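Local coordinates for protein aldolase (Klebsiella pneumoniae, PDB 6VOQ) that binds a zinc ion as a member of the class II aldolase and adducin family, within an assembly of four protein chains, at residues L40-T45 / K74-H79; I92-S97 / F156-H161; H98-L103 / N113-F118; P130-Y135 / A143-G148. All coordinates share one frame; numbering follows the deposited sequence.

Contact 1: L40-T45 / K74-H79. With ZN (zinc ion), chain B.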
loop_
_atom_site.group_PDB
_atom_site.type_symbol
_atom_site.label_atom_id
_atom_site.label_comp_id
_atom_site.label_asym_id
_atom_site.label_seq_id
_atom_site.Cartn_x
_atom_site.Cartn_y
_atom_site.Cartn_z
ATOM N N LEU A 40 14.369 29.473 -8.958
ATOM C CA LEU A 40 13.557 28.320 -8.607
ATOM C C LEU A 40 14.160 27.065 -9.223
ATOM O O LEU A 40 14.399 27.017 -10.434
ATOM C CB LEU A 40 12.124 28.518 -9.096
ATOM C CG LEU A 40 11.041 27.926 -8.216
ATOM C CD1 LEU A 40 11.332 28.271 -6.764
ATOM C CD2 LEU A 40 9.710 28.472 -8.653
ATOM N N LEU A 41 14.414 26.064 -8.390
ATOM C CA LEU A 41 14.733 24.722 -8.858
ATOM C C LEU A 41 13.429 23.933 -8.934
ATOM O O LEU A 41 12.623 23.968 -8.000
ATOM C CB LEU A 41 15.733 24.047 -7.915
ATOM C CG LEU A 41 16.200 22.633 -8.271
ATOM C CD1 LEU A 41 17.198 22.691 -9.422
ATOM C CD2 LEU A 41 16.809 21.918 -7.058
ATOM N N ALA A 42 13.204 23.241 -10.044
ATOM C CA ALA A 42 11.934 22.558 -10.230
ATOM C C ALA A 42 12.145 21.281 -11.027
ATOM O O ALA A 42 13.125 21.139 -11.760
ATOM C CB ALA A 42 10.906 23.456 -10.940
ATOM N N THR A 43 11.207 20.347 -10.867
ATOM C CA THR A 43 11.253 19.111 -11.625
ATOM C C THR A 43 10.829 19.374 -13.068
ATOM O O THR A 43 9.911 20.158 -13.317
ATOM C CB THR A 43 10.353 18.041 -10.989
ATOM O OG1 THR A 43 9.003 18.499 -10.945
ATOM C CG2 THR A 43 10.795 17.740 -9.576
ATOM N N PRO A 44 11.486 18.758 -14.041
ATOM C CA PRO A 44 11.245 19.129 -15.439
ATOM C C PRO A 44 9.919 18.582 -15.948
ATOM O O PRO A 44 9.239 17.781 -15.302
ATOM C CB PRO A 44 12.440 18.521 -16.177
ATOM C CG PRO A 44 12.880 17.389 -15.319
ATOM C CD PRO A 44 12.594 17.794 -13.899
ATOM N N THR A 45 9.548 19.055 -17.132
ATOM C CA THR A 45 8.306 18.641 -17.773
ATOM C C THR A 45 8.324 17.147 -18.099
ATOM O O THR A 45 9.381 16.543 -18.299
ATOM C CB THR A 45 8.077 19.459 -19.047
ATOM O OG1 THR A 45 6.804 19.141 -19.612
ATOM C CG2 THR A 45 9.175 19.180 -20.078
ATOM N N LYS A 74 5.030 22.318 -16.671
ATOM C CA LYS A 74 4.064 23.375 -16.954
ATOM C C LYS A 74 3.346 23.864 -15.694
ATOM O O LYS A 74 2.899 25.015 -15.655
ATOM C CB LYS A 74 3.057 22.886 -17.996
ATOM C CG LYS A 74 3.735 22.295 -19.217
ATOM C CD LYS A 74 2.753 21.690 -20.184
ATOM C CE LYS A 74 2.460 22.652 -21.319
ATOM N NZ LYS A 74 1.330 22.175 -22.169
ATOM N N GLU A 75 3.248 23.033 -14.657
ATOM C CA GLU A 75 2.582 23.454 -13.433
ATOM C C GLU A 75 3.452 24.342 -12.557
ATOM O O GLU A 75 2.952 24.879 -11.556
ATOM C CB GLU A 75 2.118 22.227 -12.652
ATOM C CG GLU A 75 1.211 21.339 -13.475
ATOM C CD GLU A 75 0.574 20.237 -12.675
ATOM O OE1 GLU A 75 -0.609 20.394 -12.299
ATOM O OE2 GLU A 75 1.252 19.217 -12.425
ATOM N N VAL A 76 4.726 24.526 -12.916
ATOM C CA VAL A 76 5.585 25.454 -12.190
ATOM C C VAL A 76 5.052 26.874 -12.298
ATOM O O VAL A 76 5.347 27.716 -11.442
ATOM C CB VAL A 76 7.039 25.332 -12.702
ATOM C CG1 VAL A 76 7.952 26.373 -12.060
ATOM C CG2 VAL A 76 7.565 23.925 -12.429
ATOM N N THR A 77 4.237 27.146 -13.323
ATOM C CA THR A 77 3.555 28.431 -13.434
ATOM C C THR A 77 2.830 28.798 -12.142
ATOM O O THR A 77 2.958 29.926 -11.649
ATOM C CB THR A 77 2.574 28.405 -14.606
ATOM O OG1 THR A 77 3.294 28.192 -15.825
ATOM C CG2 THR A 77 1.848 29.736 -14.707
ATOM N N PHE A 78 2.057 27.869 -11.572
ATOM C CA PHE A 78 1.351 28.242 -10.352
ATOM C C PHE A 78 2.171 27.986 -9.093
ATOM O O PHE A 78 1.801 28.476 -8.027
ATOM C CB PHE A 78 -0.038 27.565 -10.261
ATOM C CG PHE A 78 -0.031 26.050 -10.168
ATOM C CD1 PHE A 78 0.434 25.394 -9.041
ATOM C CD2 PHE A 78 -0.589 25.294 -11.178
ATOM C CE1 PHE A 78 0.408 24.015 -8.964
ATOM C CE2 PHE A 78 -0.631 23.909 -11.103
ATOM C CZ PHE A 78 -0.134 23.270 -10.001
ATOM N N HIS A 79 3.276 27.245 -9.188
ATOM C CA HIS A 79 4.276 27.291 -8.127
ATOM C C HIS A 79 4.768 28.718 -7.920
ATOM O O HIS A 79 4.801 29.219 -6.791
ATOM C CB HIS A 79 5.458 26.398 -8.479
ATOM C CG HIS A 79 5.214 24.943 -8.264
ATOM N ND1 HIS A 79 6.025 24.167 -7.465
ATOM C CD2 HIS A 79 4.270 24.114 -8.768
ATOM C CE1 HIS A 79 5.584 22.922 -7.476
ATOM N NE2 HIS A 79 4.520 22.864 -8.256
HETATM ZN ZN ZN B . -1.278 18.575 -11.146
#
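Apolar packing joins A42 and L40, on strand 40-42 of the mixed sheet of this class II aldolase fold, to V76 of helix 76-83. The two methyls of V76 are shared out between two strand residues. CG2, anti to the carbonyl carbon, meets CB of A42 at 3.7 Å; CG1, anti to the backbone N (chi1 175°), faces the more distant CD2 of L40 at 4.4 Å. A small alanine lets the helix come close, while the longer leucine reaches across where the helix lies farther off. V60 of the adjacent strand 58-60 also touches both L40 and V76, so the valine sits over two strands. At the exposed border, OG1 of T45 lies 4.4 Å from CG of K74, and the lysine amine leads away from segment 40-45.

Hydrogen bonds lie within or outside the segments rather than between them. OG1 of T77 donates to O of K74 at 3.2 Å, and S32 bonds to ND1 of H79. Metal binding falls to E75, whose extended chain carries its carboxylate away from strand 40-42, toward the zinc ion; H94, H96 and H161 complete the site. OE1 binds the zinc ion at 2.3 Å, whereas OE2 has a weak hydrogen bond from ND2 of N30. The backbone of the same residue covers an aromatic face: O of E75 stands 3.4 Å above the F78 ring, over its centre.

Contact 2: I92-S97 / F156-H161. With ZN (zinc ion), chain B.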
loop_
_atom_site.group_PDB
_atom_site.type_symbol
_atom_site.label_atom_id
_atom_site.label_comp_id
_atom_site.label_asym_id
_atom_site.label_seq_id
_atom_site.Cartn_x
_atom_site.Cartn_y
_atom_site.Cartn_z
ATOM N N ILE A 92 7.743 23.977 -2.584
ATOM C CA ILE A 92 6.371 23.616 -2.891
ATOM C C ILE A 92 6.356 22.176 -3.364
ATOM O O ILE A 92 7.166 21.786 -4.214
ATOM C CB ILE A 92 5.749 24.531 -3.961
ATOM C CG1 ILE A 92 5.536 25.936 -3.422
ATOM C CG2 ILE A 92 4.421 23.966 -4.436
ATOM C CD1 ILE A 92 4.836 26.830 -4.434
ATOM N N VAL A 93 5.439 21.391 -2.811
ATOM C CA VAL A 93 5.194 20.023 -3.234
ATOM C C VAL A 93 3.803 19.995 -3.839
ATOM O O VAL A 93 2.825 20.375 -3.186
ATOM C CB VAL A 93 5.319 19.041 -2.059
ATOM C CG1 VAL A 93 4.673 17.687 -2.389
ATOM C CG2 VAL A 93 6.776 18.865 -1.696
ATOM N N HIS A 94 3.715 19.603 -5.099
ATOM C CA HIS A 94 2.431 19.398 -5.745
ATOM C C HIS A 94 2.314 17.934 -6.132
ATOM O O HIS A 94 3.174 17.404 -6.842
ATOM C CB HIS A 94 2.264 20.276 -6.973
ATOM C CG HIS A 94 1.058 19.918 -7.780
ATOM N ND1 HIS A 94 -0.216 19.918 -7.248
ATOM C CD2 HIS A 94 0.930 19.513 -9.064
ATOM C CE1 HIS A 94 -1.077 19.551 -8.179
ATOM N NE2 HIS A 94 -0.408 19.298 -9.290
ATOM N N LEU A 95 1.262 17.285 -5.660
ATOM C CA LEU A 95 1.015 15.885 -5.951
ATOM C C LEU A 95 -0.450 15.699 -6.295
ATOM O O LEU A 95 -1.294 16.535 -5.972
ATOM C CB LEU A 95 1.358 14.988 -4.760
ATOM C CG LEU A 95 2.792 14.954 -4.283
ATOM C CD1 LEU A 95 2.793 14.251 -2.956
ATOM C CD2 LEU A 95 3.656 14.226 -5.294
ATOM N N HIS A 96 -0.746 14.591 -6.962
ATOM C CA HIS A 96 -2.116 14.103 -7.052
ATOM C C HIS A 96 -2.334 12.976 -6.061
ATOM O O HIS A 96 -2.859 11.917 -6.424
ATOM C CB HIS A 96 -2.445 13.655 -8.473
ATOM C CG HIS A 96 -2.215 14.711 -9.507
ATOM N ND1 HIS A 96 -2.412 14.489 -10.853
ATOM C CD2 HIS A 96 -1.801 15.994 -9.396
ATOM C CE1 HIS A 96 -2.122 15.586 -11.527
ATOM N NE2 HIS A 96 -1.747 16.514 -10.666
ATOM N N SER A 97 -1.897 13.170 -4.813
ATOM C CA SER A 97 -1.982 12.096 -3.831
ATOM C C SER A 97 -3.445 11.724 -3.619
ATOM O O SER A 97 -4.339 12.575 -3.695
ATOM C CB SER A 97 -1.294 12.497 -2.517
ATOM O OG SER A 97 -1.835 13.683 -1.943
ATOM N N PHE A 156 -3.000 24.442 -0.328
ATOM C CA PHE A 156 -4.141 24.762 -1.173
ATOM C C PHE A 156 -4.643 23.492 -1.835
ATOM O O PHE A 156 -3.847 22.655 -2.269
ATOM C CB PHE A 156 -3.788 25.783 -2.271
ATOM C CG PHE A 156 -2.831 26.846 -1.834
ATOM C CD1 PHE A 156 -3.295 27.992 -1.217
ATOM C CD2 PHE A 156 -1.467 26.711 -2.060
ATOM C CE1 PHE A 156 -2.421 28.983 -0.816
ATOM C CE2 PHE A 156 -0.591 27.692 -1.656
ATOM C CZ PHE A 156 -1.067 28.830 -1.033
ATOM N N LEU A 157 -5.958 23.359 -1.937
ATOM C CA LEU A 157 -6.549 22.214 -2.617
ATOM C C LEU A 157 -7.150 22.714 -3.921
ATOM O O LEU A 157 -8.112 23.492 -3.909
ATOM C CB LEU A 157 -7.585 21.524 -1.739
ATOM C CG LEU A 157 -8.119 20.167 -2.200
ATOM C CD1 LEU A 157 -7.000 19.174 -2.408
ATOM C CD2 LEU A 157 -9.107 19.622 -1.191
ATOM N N LEU A 158 -6.557 22.288 -5.039
ATOM C CA LEU A 158 -7.109 22.552 -6.362
ATOM C C LEU A 158 -8.226 21.553 -6.634
ATOM O O LEU A 158 -7.979 20.345 -6.697
ATOM C CB LEU A 158 -6.030 22.438 -7.435
ATOM C CG LEU A 158 -4.733 23.212 -7.255
ATOM C CD1 LEU A 158 -3.886 23.014 -8.497
ATOM C CD2 LEU A 158 -4.994 24.682 -7.030
ATOM N N ALA A 159 -9.451 22.052 -6.761
ATOM C CA ALA A 159 -10.596 21.177 -6.954
ATOM C C ALA A 159 -10.397 20.310 -8.192
ATOM O O ALA A 159 -9.817 20.753 -9.185
ATOM C CB ALA A 159 -11.870 22.008 -7.077
ATOM N N ASN A 160 -10.865 19.062 -8.116
ATOM C CA ASN A 160 -10.753 18.102 -9.220
ATOM C C ASN A 160 -9.314 17.978 -9.714
ATOM O O ASN A 160 -9.053 17.893 -10.914
ATOM C CB ASN A 160 -11.668 18.476 -10.383
ATOM C CG ASN A 160 -13.105 18.587 -9.980
ATOM O OD1 ASN A 160 -13.606 19.681 -9.705
ATOM N ND2 ASN A 160 -13.790 17.456 -9.943
ATOM N N HIS A 161 -8.370 17.967 -8.782
ATOM C CA HIS A 161 -6.976 18.037 -9.182
ATOM C C HIS A 161 -6.061 17.453 -8.118
ATOM O O HIS A 161 -5.591 16.320 -8.260
ATOM C CB HIS A 161 -6.601 19.482 -9.476
ATOM C CG HIS A 161 -5.264 19.636 -10.127
ATOM N ND1 HIS A 161 -4.893 20.780 -10.797
ATOM C CD2 HIS A 161 -4.213 18.789 -10.216
ATOM C CE1 HIS A 161 -3.669 20.633 -11.267
ATOM N NE2 HIS A 161 -3.234 19.433 -10.929
HETATM ZN ZN ZN B . -1.278 18.575 -11.146
#
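The imidazoles of H94, H96 and H161 meet around one zinc ion, each turned steeply against its partner across the contact. At the edge of the H94 ring, in its plane, lies CD2 of H161; the two planes stand at 86°. The H96 ring has the backbone O of H161 over one face, with CG of H96 3.9 Å from that oxygen, and CE1 of H94 at its edge. CD2 of H96 in turn lies at the edge of the H161 ring, their planes 80° apart. Y121 of a neighbouring subunit also stacks on the H96 ring.

This is the three-histidine part of the zinc site of the class II aldolase fold, which E75 completes. Strand 91-94 and the loop residues after it supply two ligands, the residues after strand 155-158 the third. All three bind through NE2: that of H161 is 2.1 Å from the zinc ion, and those of H94 and H96 are each 2.2 Å away. Sharing a cation brings NE2 of H94 and NE2 of H161 to 3.3 Å without a hydrogen bond. A second-shell bond from ND1 of H94 to O of P163 fixes that ring's rotation, while CD1 of L158 approaches CE1 of H94 obliquely at 4.5 Å.

Contact 3: H98-L103 / N113-F118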
loop_
_atom_site.group_PDB
_atom_site.type_symbol
_atom_site.label_atom_id
_atom_site.label_comp_id
_atom_site.label_asym_id
_atom_site.label_seq_id
_atom_site.Cartn_x
_atom_site.Cartn_y
_atom_site.Cartn_z
ATOM N N HIS A 98 -3.689 10.432 -3.391
ATOM C CA HIS A 98 -4.995 9.861 -3.698
ATOM C C HIS A 98 -6.112 10.529 -2.897
ATOM O O HIS A 98 -7.100 11.014 -3.464
ATOM C CB HIS A 98 -4.994 8.357 -3.449
ATOM C CG HIS A 98 -6.329 7.738 -3.688
ATOM N ND1 HIS A 98 -6.835 7.533 -4.956
ATOM C CD2 HIS A 98 -7.310 7.377 -2.826
ATOM C CE1 HIS A 98 -8.048 7.019 -4.862
ATOM N NE2 HIS A 98 -8.363 6.919 -3.581
ATOM N N TYR A 99 -5.975 10.561 -1.574
ATOM C CA TYR A 99 -7.078 11.020 -0.744
ATOM C C TYR A 99 -7.234 12.534 -0.774
ATOM O O TYR A 99 -8.363 13.028 -0.692
ATOM C CB TYR A 99 -6.907 10.479 0.681
ATOM C CG TYR A 99 -7.013 8.968 0.676
ATOM C CD1 TYR A 99 -8.251 8.342 0.612
ATOM C CD2 TYR A 99 -5.876 8.168 0.657
ATOM C CE1 TYR A 99 -8.348 6.956 0.563
ATOM C CE2 TYR A 99 -5.968 6.790 0.620
ATOM C CZ TYR A 99 -7.205 6.196 0.566
ATOM O OH TYR A 99 -7.301 4.827 0.523
ATOM N N LEU A 100 -6.143 13.288 -0.926
ATOM C CA LEU A 100 -6.306 14.727 -1.095
ATOM C C LEU A 100 -6.939 15.049 -2.439
ATOM O O LEU A 100 -7.746 15.982 -2.528
ATOM C CB LEU A 100 -4.963 15.439 -0.938
ATOM C CG LEU A 100 -4.529 15.716 0.507
ATOM C CD1 LEU A 100 -3.056 16.115 0.561
ATOM C CD2 LEU A 100 -5.406 16.787 1.164
ATOM N N THR A 101 -6.605 14.281 -3.485
ATOM C CA THR A 101 -7.271 14.443 -4.773
ATOM C C THR A 101 -8.741 14.053 -4.678
ATOM O O THR A 101 -9.607 14.726 -5.252
ATOM C CB THR A 101 -6.577 13.594 -5.846
ATOM O OG1 THR A 101 -5.221 14.023 -6.018
ATOM C CG2 THR A 101 -7.314 13.689 -7.188
ATOM N N ALA A 102 -9.032 12.946 -3.985
ATOM C CA ALA A 102 -10.416 12.537 -3.768
ATOM C C ALA A 102 -11.198 13.644 -3.087
ATOM O O ALA A 102 -12.254 14.066 -3.570
ATOM C CB ALA A 102 -10.469 11.264 -2.929
ATOM N N LEU A 103 -10.675 14.136 -1.963
ATOM C CA LEU A 103 -11.288 15.267 -1.286
ATOM C C LEU A 103 -11.515 16.435 -2.235
ATOM O O LEU A 103 -12.509 17.160 -2.099
ATOM C CB LEU A 103 -10.411 15.692 -0.113
ATOM C CG LEU A 103 -10.946 16.792 0.792
ATOM C CD1 LEU A 103 -12.140 16.296 1.579
ATOM C CD2 LEU A 103 -9.854 17.216 1.719
ATOM N N ASN A 113 -11.737 26.390 4.185
ATOM C CA ASN A 113 -11.159 25.472 5.165
ATOM C C ASN A 113 -11.813 24.110 4.925
ATOM O O ASN A 113 -12.840 23.791 5.525
ATOM C CB ASN A 113 -11.383 25.974 6.581
ATOM C CG ASN A 113 -10.855 25.019 7.630
ATOM O OD1 ASN A 113 -9.956 24.210 7.361
ATOM N ND2 ASN A 113 -11.412 25.108 8.839
ATOM N N CYS A 114 -11.210 23.323 4.044
ATOM C CA CYS A 114 -11.840 22.094 3.588
ATOM C C CYS A 114 -11.572 20.907 4.496
ATOM O O CYS A 114 -12.180 19.851 4.302
ATOM C CB CYS A 114 -11.365 21.753 2.180
ATOM S SG CYS A 114 -9.640 21.319 2.126
ATOM N N ILE A 115 -10.675 21.034 5.463
ATOM C CA ILE A 115 -10.374 19.948 6.383
ATOM C C ILE A 115 -10.860 20.351 7.771
ATOM O O ILE A 115 -10.277 21.223 8.421
ATOM C CB ILE A 115 -8.884 19.599 6.384
ATOM C CG1 ILE A 115 -8.416 19.368 4.947
ATOM C CG2 ILE A 115 -8.659 18.347 7.193
ATOM C CD1 ILE A 115 -7.068 18.769 4.839
ATOM N N ARG A 116 -11.926 19.720 8.220
ATOM C CA ARG A 116 -12.441 19.895 9.568
ATOM C C ARG A 116 -11.609 19.073 10.547
ATOM O O ARG A 116 -11.659 17.839 10.515
ATOM C CB ARG A 116 -13.903 19.474 9.618
ATOM C CG ARG A 116 -14.622 19.813 10.900
ATOM C CD ARG A 116 -16.075 19.481 10.689
ATOM N NE ARG A 116 -16.856 19.403 11.912
ATOM C CZ ARG A 116 -18.012 18.757 11.993
ATOM N NH1 ARG A 116 -18.488 18.117 10.924
ATOM N NH2 ARG A 116 -18.679 18.740 13.139
ATOM N N PRO A 117 -10.867 19.714 11.450
ATOM C CA PRO A 117 -9.802 19.002 12.174
ATOM C C PRO A 117 -10.328 18.053 13.251
ATOM O O PRO A 117 -11.136 18.428 14.107
ATOM C CB PRO A 117 -8.965 20.141 12.777
ATOM C CG PRO A 117 -9.901 21.284 12.887
ATOM C CD PRO A 117 -10.859 21.162 11.730
ATOM N N PHE A 118 -9.846 16.806 13.190
ATOM C CA PHE A 118 -10.004 15.809 14.243
ATOM C C PHE A 118 -8.664 15.299 14.752
ATOM O O PHE A 118 -8.643 14.369 15.558
ATOM C CB PHE A 118 -10.833 14.612 13.749
ATOM C CG PHE A 118 -10.413 14.109 12.400
ATOM C CD1 PHE A 118 -9.326 13.253 12.267
ATOM C CD2 PHE A 118 -11.093 14.508 11.257
ATOM C CE1 PHE A 118 -8.925 12.795 11.017
ATOM C CE2 PHE A 118 -10.703 14.051 10.005
ATOM C CZ PHE A 118 -9.613 13.197 9.882
#
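L103 reaches from helix 98-104 to C114 and I115, which belong to the irregular segment leading toward helix 121-125. The contact therefore packs a short helix of the class II aldolase fold against a later loop, through apolar side chains. A chi1 of -175° extends L103 away from the helix backbone, and it presents a single branch: its CD2 lies 4.1 Å from SG of C114 and equally 4.1 Å from CG1 of I115. The CA-CB bond of C114 is directed toward the helix, and its SG is a compact, weakly polar atom at ease among hydrocarbon groups. I115 arrives differently. Its CA-CB bond runs alongside the interface, but CG1, anti to the carbonyl carbon (chi1 -52°), turns the long branch inward, and the leucine and isoleucine chains cross at a slant. One turn earlier on the helix, L100 adds a looser touch between its CD2 and CD1 of I115.

Neighbouring elements add further contacts. L157 of strand 155-158 packs against both L103 and C114, while helix 170-190 brings A184 to L100 and T183 to I115. That long helix also supplies E181, whose carboxylate accepts bonds from the backbone N of Y99 and of L100 in the first turn of the shorter helix. Away from the loop, H98 bonds to E182 and T189 of a neighbouring subunit, so this helix serves the assembly as well. The H98 imidazole also meets its sequence neighbour: CD2 of H98 stands 3.4 Å above the Y99 ring, over its centre.

Contact 4: P130-Y135 / A143-G148; sequences PVVPYY and AQALAG
The backbone of strand 131-132 comes nearest to helix 140-149 where V132 faces A145, their CA atoms 6.5 Å apart. Such an approach is possible because the helix offers only a methyl there: CB of A145 points to the strand and touches CG1 of V132 at 3.7 Å. Its distance to the other methyl, CG2 of V132, is 4.0 Å, so the alanine sits against both arms of the valine fork. A chi1 of 172° turns both of these arms toward the helix.

In topology the two segments form the first half of a beta-alpha-beta unit. Strand 131-132 leads into helix 140-149, and the chain then returns as strand 155-158, parallel to the first and beside it in the sheet. Branching at CB makes valine well suited to the strand, where V132 makes backbone bonds to L157 of strand 155-158 and to A159 just after it. Alanine and leucine, by contrast, are comfortable in a helix.

L146 follows at the side of the interface. Although its CA-CB bond is not aimed at the strand, the end of the chain bends nearer, and CD2 meets CG2 of V132 at 3.9 Å. The two side chains cross at about a right angle. L146 also packs on F156 of the returning strand and on F78 of helix 76-83, while L158 of that strand touches V132. The helix itself is held by regular bonds such as N of A147 to O of A143, 2.9 Å.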
loop_
_atom_site.group_PDB
_atom_site.type_symbol
_atom_site.label_atom_id
_atom_site.label_comp_id
_atom_site.label_asym_id
_atom_site.label_seq_id
_atom_site.Cartn_x
_atom_site.Cartn_y
_atom_site.Cartn_z
ATOM N N PRO A 130 -7.561 26.277 1.893
ATOM C CA PRO A 130 -8.592 26.755 0.968
ATOM C C PRO A 130 -8.703 25.870 -0.271
ATOM O O PRO A 130 -7.851 25.028 -0.562
ATOM C CB PRO A 130 -8.106 28.156 0.596
ATOM C CG PRO A 130 -6.625 28.057 0.700
ATOM C CD PRO A 130 -6.348 27.112 1.843
ATOM N N VAL A 131 -9.784 26.084 -1.010
ATOM C CA VAL A 131 -10.083 25.298 -2.196
ATOM C C VAL A 131 -10.115 26.235 -3.389
ATOM O O VAL A 131 -10.784 27.272 -3.354
ATOM C CB VAL A 131 -11.411 24.538 -2.056
ATOM C CG1 VAL A 131 -11.704 23.762 -3.327
ATOM C CG2 VAL A 131 -11.346 23.599 -0.846
ATOM N N VAL A 132 -9.370 25.880 -4.429
ATOM C CA VAL A 132 -9.383 26.627 -5.678
ATOM C C VAL A 132 -10.380 25.931 -6.590
ATOM O O VAL A 132 -10.349 24.697 -6.688
ATOM C CB VAL A 132 -7.988 26.696 -6.314
ATOM C CG1 VAL A 132 -8.086 27.306 -7.704
ATOM C CG2 VAL A 132 -7.032 27.474 -5.411
ATOM N N PRO A 133 -11.290 26.661 -7.234
ATOM C CA PRO A 133 -12.212 26.024 -8.176
ATOM C C PRO A 133 -11.466 25.275 -9.270
ATOM O O PRO A 133 -10.285 25.517 -9.541
ATOM C CB PRO A 133 -13.013 27.201 -8.744
ATOM C CG PRO A 133 -12.933 28.250 -7.695
ATOM C CD PRO A 133 -11.580 28.094 -7.063
ATOM N N TYR A 134 -12.166 24.317 -9.873
ATOM C CA TYR A 134 -11.583 23.587 -10.986
ATOM C C TYR A 134 -11.518 24.483 -12.212
ATOM O O TYR A 134 -12.476 25.195 -12.535
ATOM C CB TYR A 134 -12.384 22.335 -11.332
ATOM C CG TYR A 134 -11.924 21.782 -12.659
ATOM C CD1 TYR A 134 -10.731 21.075 -12.751
ATOM C CD2 TYR A 134 -12.629 22.038 -13.832
ATOM C CE1 TYR A 134 -10.268 20.599 -13.965
ATOM C CE2 TYR A 134 -12.168 21.574 -15.057
ATOM C CZ TYR A 134 -10.987 20.843 -15.111
ATOM O OH TYR A 134 -10.512 20.366 -16.312
ATOM N N TYR A 135 -10.382 24.425 -12.901
ATOM C CA TYR A 135 -10.187 25.077 -14.186
ATOM C C TYR A 135 -9.366 24.153 -15.067
ATOM O O TYR A 135 -8.534 23.387 -14.578
ATOM C CB TYR A 135 -9.452 26.420 -14.056
ATOM C CG TYR A 135 -10.156 27.457 -13.219
ATOM C CD1 TYR A 135 -11.327 28.055 -13.663
ATOM C CD2 TYR A 135 -9.628 27.863 -11.992
ATOM C CE1 TYR A 135 -11.970 29.020 -12.902
ATOM C CE2 TYR A 135 -10.263 28.828 -11.221
ATOM C CZ TYR A 135 -11.435 29.403 -11.683
ATOM O OH TYR A 135 -12.072 30.364 -10.933
ATOM N N ALA A 143 -3.186 29.927 -11.279
ATOM C CA ALA A 143 -2.148 30.768 -10.687
ATOM C C ALA A 143 -2.718 32.033 -10.047
ATOM O O ALA A 143 -2.215 32.480 -9.007
ATOM C CB ALA A 143 -1.113 31.137 -11.749
ATOM N N GLN A 144 -3.757 32.622 -10.641
ATOM C CA GLN A 144 -4.332 33.832 -10.066
ATOM C C GLN A 144 -4.916 33.544 -8.692
ATOM O O GLN A 144 -4.670 34.280 -7.733
ATOM C CB GLN A 144 -5.399 34.411 -10.998
ATOM C CG GLN A 144 -4.863 34.945 -12.329
ATOM C CD GLN A 144 -5.968 35.147 -13.373
ATOM O OE1 GLN A 144 -7.151 35.219 -13.036
ATOM N NE2 GLN A 144 -5.580 35.226 -14.640
ATOM N N ALA A 145 -5.679 32.458 -8.579
ATOM C CA ALA A 145 -6.267 32.091 -7.297
ATOM C C ALA A 145 -5.189 31.831 -6.251
ATOM O O ALA A 145 -5.284 32.313 -5.116
ATOM C CB ALA A 145 -7.166 30.866 -7.476
ATOM N N LEU A 146 -4.138 31.098 -6.632
ATOM C CA LEU A 146 -3.053 30.791 -5.708
ATOM C C LEU A 146 -2.316 32.050 -5.258
ATOM O O LEU A 146 -1.994 32.195 -4.072
ATOM C CB LEU A 146 -2.094 29.801 -6.356
ATOM C CG LEU A 146 -2.675 28.385 -6.431
ATOM C CD1 LEU A 146 -1.624 27.396 -6.929
ATOM C CD2 LEU A 146 -3.181 27.977 -5.073
ATOM N N ALA A 147 -2.045 32.977 -6.180
ATOM C CA ALA A 147 -1.385 34.214 -5.777
ATOM C C ALA A 147 -2.199 34.961 -4.725
ATOM O O ALA A 147 -1.636 35.524 -3.782
ATOM C CB ALA A 147 -1.136 35.102 -6.994
ATOM N N GLY A 148 -3.528 34.971 -4.866
ATOM C CA GLY A 148 -4.355 35.669 -3.900
ATOM C C GLY A 148 -4.463 34.963 -2.566
ATOM O O GLY A 148 -4.645 35.615 -1.533
#

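How the contacts relate
All four contacts are largely buried, but contact 2 lies closest to the centre of the chain, and contact 1 reaches exposed residues at one border. Contacts 1 and 2 share the zinc ion: the first contributes a carboxylate beside valine-alanine packing, the second three imidazoles. Contacts 1, 2 and 4 all reach the same sheet, and contacts 1 and 4 also meet directly where F78 touches L146. Backbone bonds tie contact 4 to contact 2 through the neighbouring strands 131-132 and 155-158. Contacts 3 and 4 are apolar and, unlike contacts 1 and 2, bind no metal; contacts 2, 3 and 4 all reach neighbouring subunits, and contact 3 lies across the chain's centre from contact 1.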